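Hypoxanthine phosphoribosyltransferase (Bacillus anthracis, PDB 4QYI) probably catalyses the magnesium-dependent transfer of a phosphoribosyl group from PRPP to hypoxanthine or guanine in purine salvage. Local coordinates at residues F48-D53 with K126-L131; V90-K95 with D115-H120. One frame throughout, in Å; residues are numbered along the deposited sequence.

Overall arrangement
Together the two contacts illustrate how the chemistry of a contact follows its depth in a phosphoribosyltransferase fold. Contact 1 is buried, its centre about 4 Å from the centre of the chain: helix 48-55 rests a phenylalanine ring on the end of strand 124-129, and the side chains that meet there are all apolar. Contact 2 lies at the periphery, its centre about 17 Å from that of the chain, where the loop before strand 96-101 meets the end of helix 108-118; it joins a buried apolar patch to a polar rim with a direct hydrogen bond and a water. Helix 108-118 leads on to strand 124-129, and the centres of the contacts are about 19 Å apart.

Contact 1: residues F48-D53 with K126-L131; sequences FVFAAD and KFCTLL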
ATOM      1  N   PHE A  48       4.720   1.096  -0.559  1.00 49.67           N
ATOM      2  CA  PHE A  48       3.432   0.993   0.162  1.00 49.14           C
ATOM      3  C   PHE A  48       3.524   0.853   1.668  1.00 48.94           C
ATOM      4  O   PHE A  48       2.667   1.386   2.359  1.00 50.45           O
ATOM      5  CB  PHE A  48       2.472  -0.062  -0.428  1.00 49.01           C
ATOM      6  CG  PHE A  48       2.596  -1.452   0.140  1.00 51.56           C
ATOM      7  CD1 PHE A  48       3.593  -2.323  -0.275  1.00 52.22           C
ATOM      8  CD2 PHE A  48       1.661  -1.909   1.066  1.00 53.63           C
ATOM      9  CE1 PHE A  48       3.682  -3.600   0.248  1.00 52.99           C
ATOM     10  CE2 PHE A  48       1.740  -3.188   1.582  1.00 53.62           C
ATOM     11  CZ  PHE A  48       2.747  -4.037   1.160  1.00 54.02           C
ATOM     12  N   VAL A  49       4.557   0.193   2.178  1.00 49.50           N
ATOM     13  CA  VAL A  49       4.695   0.022   3.630  1.00 51.25           C
ATOM     14  C   VAL A  49       5.117   1.345   4.244  1.00 50.27           C
ATOM     15  O   VAL A  49       4.539   1.808   5.209  1.00 50.15           O
ATOM     16  CB  VAL A  49       5.687  -1.102   3.984  1.00 52.99           C
ATOM     17  CG1 VAL A  49       5.885  -1.172   5.480  1.00 55.05           C
ATOM     18  CG2 VAL A  49       5.193  -2.440   3.447  1.00 53.93           C
ATOM     19  N   PHE A  50       6.134   1.956   3.660  1.00 50.23           N
ATOM     20  CA  PHE A  50       6.603   3.266   4.096  1.00 50.25           C
ATOM     21  C   PHE A  50       5.466   4.287   4.086  1.00 48.67           C
ATOM     22  O   PHE A  50       5.294   5.068   5.037  1.00 50.14           O
ATOM     23  CB  PHE A  50       7.741   3.668   3.182  1.00 49.98           C
ATOM     24  CG  PHE A  50       8.286   5.049   3.405  1.00 50.35           C
ATOM     25  CD1 PHE A  50       8.532   5.526   4.674  1.00 50.01           C
ATOM     26  CD2 PHE A  50       8.700   5.816   2.306  1.00 47.67           C
ATOM     27  CE1 PHE A  50       9.082   6.775   4.859  1.00 50.19           C
ATOM     28  CE2 PHE A  50       9.253   7.069   2.490  1.00 48.97           C
ATOM     29  CZ  PHE A  50       9.436   7.549   3.776  1.00 49.48           C
ATOM     30  N   ALA A  51       4.670   4.265   3.033  1.00 47.96           N
ATOM     31  CA  ALA A  51       3.571   5.226   2.893  1.00 47.85           C
ATOM     32  C   ALA A  51       2.536   5.012   3.962  1.00 48.25           C
ATOM     33  O   ALA A  51       2.069   5.979   4.554  1.00 46.14           O
ATOM     34  CB  ALA A  51       2.925   5.144   1.519  1.00 48.82           C
ATOM     35  N   ALA A  52       2.178   3.752   4.197  1.00 48.31           N
ATOM     36  CA  ALA A  52       1.194   3.432   5.218  1.00 50.63           C
ATOM     37  C   ALA A  52       1.662   3.979   6.580  1.00 51.28           C
ATOM     38  O   ALA A  52       0.881   4.572   7.303  1.00 51.46           O
ATOM     39  CB  ALA A  52       0.970   1.924   5.301  1.00 51.02           C
ATOM     40  N   ASP A  53       2.944   3.805   6.905  1.00 53.89           N
ATOM     41  CA  ASP A  53       3.460   4.275   8.189  1.00 56.63           C
ATOM     42  C   ASP A  53       3.618   5.789   8.238  1.00 57.26           C
ATOM     43  O   ASP A  53       3.282   6.423   9.238  1.00 55.40           O
ATOM     44  CB  ASP A  53       4.813   3.640   8.512  1.00 59.64           C
ATOM     45  CG  ASP A  53       4.713   2.157   8.841  1.00 61.26           C
ATOM     46  OD1 ASP A  53       3.593   1.618   9.025  1.00 57.15           O
ATOM     47  OD2 ASP A  53       5.788   1.541   8.937  1.00 65.33           O
ATOM     48  N   LYS A 126       7.005  17.829  -4.010  0.50 51.63           N
ATOM     49  CA  LYS A 126       8.240  17.458  -3.334  0.50 52.99           C
ATOM     50  C   LYS A 126       8.385  15.958  -3.336  0.50 52.02           C
ATOM     51  O   LYS A 126       7.405  15.245  -3.525  0.50 50.45           O
ATOM     52  CB  LYS A 126       8.207  17.960  -1.897  0.50 54.97           C
ATOM     53  CG  LYS A 126       8.015  19.466  -1.768  0.50 56.37           C
ATOM     54  CD  LYS A 126       9.139  20.268  -2.403  0.50 57.88           C
ATOM     55  CE  LYS A 126       8.919  21.766  -2.252  0.50 59.71           C
ATOM     56  NZ  LYS A 126      10.073  22.514  -2.818  0.50 61.64           N
ATOM     57  N   PHE A 127       9.611  15.494  -3.109  1.00 54.52           N
ATOM     58  CA  PHE A 127       9.912  14.070  -3.059  1.00 56.22           C
ATOM     59  C   PHE A 127      10.373  13.621  -1.680  1.00 55.29           C
ATOM     60  O   PHE A 127      11.166  14.306  -1.031  1.00 59.37           O
ATOM     61  CB  PHE A 127      10.950  13.730  -4.126  1.00 60.12           C
ATOM     62  CG  PHE A 127      10.439  14.012  -5.488  1.00 64.06           C
ATOM     63  CD1 PHE A 127       9.675  13.075  -6.138  1.00 61.87           C
ATOM     64  CD2 PHE A 127      10.615  15.258  -6.056  1.00 67.00           C
ATOM     65  CE1 PHE A 127       9.142  13.349  -7.367  1.00 66.08           C
ATOM     66  CE2 PHE A 127      10.093  15.540  -7.291  1.00 72.28           C
ATOM     67  CZ  PHE A 127       9.352  14.581  -7.951  1.00 68.99           C
ATOM     68  N   CYS A 128       9.860  12.463  -1.278  1.00 50.99           N
ATOM     69  CA  CYS A 128      10.166  11.848  -0.007  1.00 52.91           C
ATOM     70  C   CYS A 128      10.578  10.404  -0.228  1.00 52.67           C
ATOM     71  O   CYS A 128       9.779   9.607  -0.707  1.00 54.27           O
ATOM     72  CB  CYS A 128       8.923  11.888   0.886  1.00 52.56           C
ATOM     73  SG  CYS A 128       9.140  11.056   2.482  1.00 54.71           S
ATOM     74  N   THR A 129      11.812  10.059   0.127  1.00 54.08           N
ATOM     75  CA  THR A 129      12.267   8.691  -0.048  1.00 54.31           C
ATOM     76  C   THR A 129      12.779   8.133   1.259  1.00 54.08           C
ATOM     77  O   THR A 129      13.360   8.843   2.072  1.00 55.42           O
ATOM     78  CB  THR A 129      13.376   8.577  -1.128  1.00 55.44           C
ATOM     79  OG1 THR A 129      13.704   7.199  -1.370  1.00 57.83           O
ATOM     80  CG2 THR A 129      14.622   9.322  -0.705  1.00 57.72           C
ATOM     81  N   LEU A 130      12.546   6.845   1.454  1.00 54.67           N
ATOM     82  CA  LEU A 130      13.002   6.180   2.646  1.00 57.72           C
ATOM     83  C   LEU A 130      14.506   6.055   2.571  1.00 59.00           C
ATOM     84  O   LEU A 130      15.206   6.355   3.540  1.00 59.64           O
ATOM     85  CB  LEU A 130      12.409   4.775   2.751  1.00 58.33           C
ATOM     86  CG  LEU A 130      12.857   3.979   3.985  1.00 61.02           C
ATOM     87  CD1 LEU A 130      12.439   4.670   5.268  1.00 61.49           C
ATOM     88  CD2 LEU A 130      12.271   2.581   3.952  1.00 62.14           C
ATOM     89  N   LEU A 131      14.992   5.611   1.407  1.00 58.65           N
ATOM     90  CA  LEU A 131      16.419   5.393   1.201  1.00 59.93           C
ATOM     91  C   LEU A 131      16.937   6.198   0.024  1.00 63.03           C
ATOM     92  O   LEU A 131      16.237   6.348  -0.977  1.00 62.30           O
ATOM     93  CB  LEU A 131      16.666   3.920   0.939  1.00 61.35           C
ATOM     94  CG  LEU A 131      16.035   2.939   1.938  1.00 61.15           C
ATOM     95  CD1 LEU A 131      16.211   1.511   1.430  1.00 62.02           C
ATOM     96  CD2 LEU A 131      16.590   3.091   3.341  1.00 62.39           C
TER
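The ring of F50 carries L130 on one face, where CB lies 3.8 Å above the plane and over the ring centre, a CH-pi contact 13° off the ring normal. CD1 of the same leucine runs on over this side to CE1 of F50, at 4.0 Å. At the far end of the ring the approach is different: SG of C128 comes obliquely to CZ of F50, 3.7 Å away, in a sulfur-aromatic contact whose line to the centroid is tilted 69° from the normal. Between these two side chains the backbone itself takes part, the N of L130 standing 3.5 Å from CE2 of F50.

The F50 ring leaves helix 48-55 with CG opposite the backbone N (chi1 175°), which carries it out from the helix to the corner that the chain turns at L130, just past strand 124-129. The side chain of T129, between C128 and L130, points the other way, and its OG1 donates to O of L131 across the corner, 2.7 Å away. V22 and L25 of helix 15-32 and V100 of strand 96-101 also pack on F50, so the ring sits among several elements of the core.

With no charge or directional bond joining the segments, cohesion here rests on dispersion and on the fit of CH and sulfur groups to an aromatic ring, as expected where a helix packs on the central sheet of an alpha/beta fold.

Contact 2: residues V90-K95 with D115-H120; sequences VNITGK and DHFFMH
I92 and H120 form the tight part of this contact: CG1 of I92 lies 3.5 Å from CB of H120, and CD1 of I92 follows at 3.6 Å from the same carbon. The isoleucine gets there with CG1 lodged between its backbone N and carbonyl carbon (chi1 62°), which turns the CG1-CD1 arm toward the helix end. Farther inward CD1 of I92 touches CD1 of F117 at 4.0 Å, the two side chains crossing at about a right angle. V39 and V97 pack on I92, and I41 and V99 on F117, so this side of the contact merges with the central sheet.

Toward solvent the packing gives way to polar links. OG1 of exposed T93 donates to O of H120 over 2.6 Å, lying in the carbonyl plane with a C=O...donor angle of 157°. Between the loop and the H120 ring, a water accepts from N of I92 and donates to O of V90; it also bonds ND1 of H120, 3.0 Å away, from the edge of the imidazole and in its plane. The loop is shaped locally as well: N of T93 donates to OD1 of N91 in an Asx turn, its nitrogen above the carbonyl plane, and a type II turn runs from I92 to K95.

The contact thus ties the connection into strand 96-101 to the end of helix 108-118. Apolar packing secures its inner side, while at the rim the direct bond satisfies O of H120, and the water bridges loop backbone groups to the H120 ring, which probably helps to fix its rotation.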
ATOM      1  N   VAL A  90      -6.633  11.037  -8.561  1.00 43.38           N
ATOM      2  CA  VAL A  90      -6.975  12.259  -7.830  1.00 43.68           C
ATOM      3  C   VAL A  90      -6.522  13.521  -8.506  1.00 43.15           C
ATOM      4  O   VAL A  90      -5.600  13.529  -9.320  1.00 40.84           O
ATOM      5  CB  VAL A  90      -6.400  12.263  -6.412  1.00 47.17           C
ATOM      6  CG1 VAL A  90      -6.999  11.133  -5.600  1.00 47.89           C
ATOM      7  CG2 VAL A  90      -4.870  12.172  -6.435  1.00 47.41           C
ATOM      8  N   ASN A  91      -7.203  14.602  -8.162  1.00 42.95           N
ATOM      9  CA  ASN A  91      -6.877  15.910  -8.669  1.00 44.47           C
ATOM     10  C   ASN A  91      -5.734  16.548  -7.890  1.00 44.76           C
ATOM     11  O   ASN A  91      -5.868  16.791  -6.699  1.00 45.11           O
ATOM     12  CB  ASN A  91      -8.105  16.815  -8.527  1.00 45.61           C
ATOM     13  CG  ASN A  91      -7.833  18.231  -8.972  1.00 47.80           C
ATOM     14  OD1 ASN A  91      -6.914  18.491  -9.747  1.00 47.92           O
ATOM     15  ND2 ASN A  91      -8.587  19.163  -8.419  1.00 45.75           N
ATOM     16  N   ILE A  92      -4.597  16.807  -8.527  1.00 43.90           N
ATOM     17  CA  ILE A  92      -3.501  17.481  -7.833  1.00 45.53           C
ATOM     18  C   ILE A  92      -3.297  18.924  -8.321  1.00 49.24           C
ATOM     19  O   ILE A  92      -2.365  19.604  -7.893  1.00 51.91           O
ATOM     20  CB  ILE A  92      -2.176  16.750  -7.963  1.00 45.07           C
ATOM     21  CG1 ILE A  92      -1.735  16.662  -9.431  1.00 46.02           C
ATOM     22  CG2 ILE A  92      -2.277  15.366  -7.337  1.00 47.42           C
ATOM     23  CD1 ILE A  92      -0.376  16.023  -9.601  1.00 45.92           C
ATOM     24  N   THR A  93      -4.167  19.393  -9.209  1.00 47.22           N
ATOM     25  CA  THR A  93      -4.063  20.763  -9.717  1.00 49.71           C
ATOM     26  C   THR A  93      -4.247  21.766  -8.563  1.00 49.04           C
ATOM     27  O   THR A  93      -5.262  21.759  -7.878  1.00 46.22           O
ATOM     28  CB  THR A  93      -5.079  21.027 -10.842  1.00 48.79           C
ATOM     29  OG1 THR A  93      -4.796  20.145 -11.921  1.00 46.00           O
ATOM     30  CG2 THR A  93      -4.998  22.453 -11.346  1.00 49.85           C
ATOM     31  N   GLY A  94      -3.234  22.605  -8.359  1.00 48.58           N
ATOM     32  CA  GLY A  94      -3.241  23.603  -7.267  1.00 49.40           C
ATOM     33  C   GLY A  94      -3.067  22.987  -5.883  1.00 51.58           C
ATOM     34  O   GLY A  94      -3.285  23.652  -4.882  1.00 49.00           O
ATOM     35  N   LYS A  95      -2.649  21.725  -5.815  1.00 46.53           N
ATOM     36  CA  LYS A  95      -2.467  21.062  -4.532  1.00 48.55           C
ATOM     37  C   LYS A  95      -1.008  20.898  -4.162  1.00 47.53           C
ATOM     38  O   LYS A  95      -0.105  21.046  -4.991  1.00 47.38           O
ATOM     39  CB  LYS A  95      -3.078  19.666  -4.567  1.00 48.85           C
ATOM     40  CG  LYS A  95      -4.528  19.602  -5.022  1.00 50.25           C
ATOM     41  CD  LYS A  95      -5.462  20.372  -4.130  1.00 57.83           C
ATOM     42  CE  LYS A  95      -6.870  20.323  -4.699  1.00 64.51           C
ATOM     43  NZ  LYS A  95      -7.786  21.210  -3.942  1.00 83.20           N
ATOM     44  N   ASP A 115       8.269  15.422 -14.220  1.00 60.17           N
ATOM     45  CA  ASP A 115       7.731  16.118 -15.392  1.00 59.98           C
ATOM     46  C   ASP A 115       6.269  15.741 -15.645  1.00 58.02           C
ATOM     47  O   ASP A 115       5.462  16.577 -16.047  1.00 57.89           O
ATOM     48  CB  ASP A 115       8.558  15.803 -16.628  1.00 61.69           C
ATOM     49  CG  ASP A 115       9.923  16.446 -16.601  1.00 64.20           C
ATOM     50  OD1 ASP A 115      10.159  17.356 -15.780  1.00 65.98           O
ATOM     51  OD2 ASP A 115      10.755  16.079 -17.450  1.00 66.41           O
ATOM     52  N   HIS A 116       5.919  14.475 -15.426  1.00 56.62           N
ATOM     53  CA  HIS A 116       4.538  14.047 -15.621  1.00 55.86           C
ATOM     54  C   HIS A 116       3.596  14.790 -14.656  1.00 55.48           C
ATOM     55  O   HIS A 116       2.565  15.325 -15.062  1.00 55.12           O
ATOM     56  CB  HIS A 116       4.389  12.531 -15.440  1.00 55.83           C
ATOM     57  CG  HIS A 116       2.970  12.056 -15.510  1.00 56.02           C
ATOM     58  ND1 HIS A 116       2.236  12.076 -16.673  1.00 56.75           N
ATOM     59  CD2 HIS A 116       2.156  11.538 -14.567  1.00 56.42           C
ATOM     60  CE1 HIS A 116       1.027  11.604 -16.441  1.00 57.43           C
ATOM     61  NE2 HIS A 116       0.952  11.272 -15.169  1.00 57.31           N
ATOM     62  N   PHE A 117       3.962  14.812 -13.388  1.00 55.82           N
ATOM     63  CA  PHE A 117       3.113  15.479 -12.404  1.00 56.71           C
ATOM     64  C   PHE A 117       3.030  16.986 -12.652  1.00 57.39           C
ATOM     65  O   PHE A 117       1.956  17.575 -12.490  1.00 57.12           O
ATOM     66  CB  PHE A 117       3.559  15.204 -10.990  1.00 57.81           C
ATOM     67  CG  PHE A 117       3.437  13.768 -10.580  1.00 58.18           C
ATOM     68  CD1 PHE A 117       2.204  13.137 -10.604  1.00 58.71           C
ATOM     69  CD2 PHE A 117       4.542  13.073 -10.123  1.00 58.57           C
ATOM     70  CE1 PHE A 117       2.078  11.817 -10.206  1.00 60.06           C
ATOM     71  CE2 PHE A 117       4.429  11.752  -9.724  1.00 59.43           C
ATOM     72  CZ  PHE A 117       3.198  11.125  -9.763  1.00 60.32           C
ATOM     73  N   PHE A 118       4.129  17.596 -13.090  1.00 58.73           N
ATOM     74  CA  PHE A 118       4.072  19.032 -13.389  1.00 60.94           C
ATOM     75  C   PHE A 118       3.053  19.377 -14.459  1.00 61.18           C
ATOM     76  O   PHE A 118       2.507  20.478 -14.454  1.00 60.97           O
ATOM     77  CB  PHE A 118       5.441  19.680 -13.647  1.00 62.58           C
ATOM     78  CG  PHE A 118       6.131  20.132 -12.381  1.00 64.66           C
ATOM     79  CD1 PHE A 118       5.536  21.110 -11.574  1.00 66.43           C
ATOM     80  CD2 PHE A 118       7.372  19.631 -12.005  1.00 65.45           C
ATOM     81  CE1 PHE A 118       6.146  21.555 -10.417  1.00 69.20           C
ATOM     82  CE2 PHE A 118       7.992  20.081 -10.843  1.00 68.11           C
ATOM     83  CZ  PHE A 118       7.381  21.041 -10.048  1.00 70.10           C
ATOM     84  N   MET A 119       2.763  18.425 -15.348  1.00 44.19           N
ATOM     85  CA  MET A 119       1.773  18.652 -16.388  1.00 46.59           C
ATOM     86  C   MET A 119       0.398  18.866 -15.766  1.00 44.80           C
ATOM     87  O   MET A 119      -0.452  19.510 -16.357  1.00 46.39           O
ATOM     88  CB  MET A 119       1.753  17.484 -17.396  1.00 50.22           C
ATOM     89  CG  MET A 119       2.979  17.454 -18.308  1.00 54.00           C
ATOM     90  SD  MET A 119       3.103  15.974 -19.358  1.00 57.39           S
ATOM     91  CE  MET A 119       1.475  15.909 -20.105  1.00 56.56           C
ATOM     92  N   HIS A 120       0.194  18.350 -14.554  1.00 44.56           N
ATOM     93  CA  HIS A 120      -1.086  18.536 -13.808  1.00 44.68           C
ATOM     94  C   HIS A 120      -1.193  19.873 -13.058  1.00 46.45           C
ATOM     95  O   HIS A 120      -2.227  20.181 -12.466  1.00 46.09           O
ATOM     96  CB  HIS A 120      -1.257  17.395 -12.817  1.00 44.08           C
ATOM     97  CG  HIS A 120      -1.551  16.074 -13.462  1.00 42.93           C
ATOM     98  ND1 HIS A 120      -2.639  15.305 -13.112  1.00 44.01           N
ATOM     99  CD2 HIS A 120      -0.936  15.420 -14.473  1.00 41.89           C
ATOM    100  CE1 HIS A 120      -2.653  14.203 -13.847  1.00 42.78           C
ATOM    101  NE2 HIS A 120      -1.632  14.252 -14.683  1.00 43.54           N
TER
HETATM  102  O   HOH W   1      -4.879  15.491 -11.188  1.00 41.43           O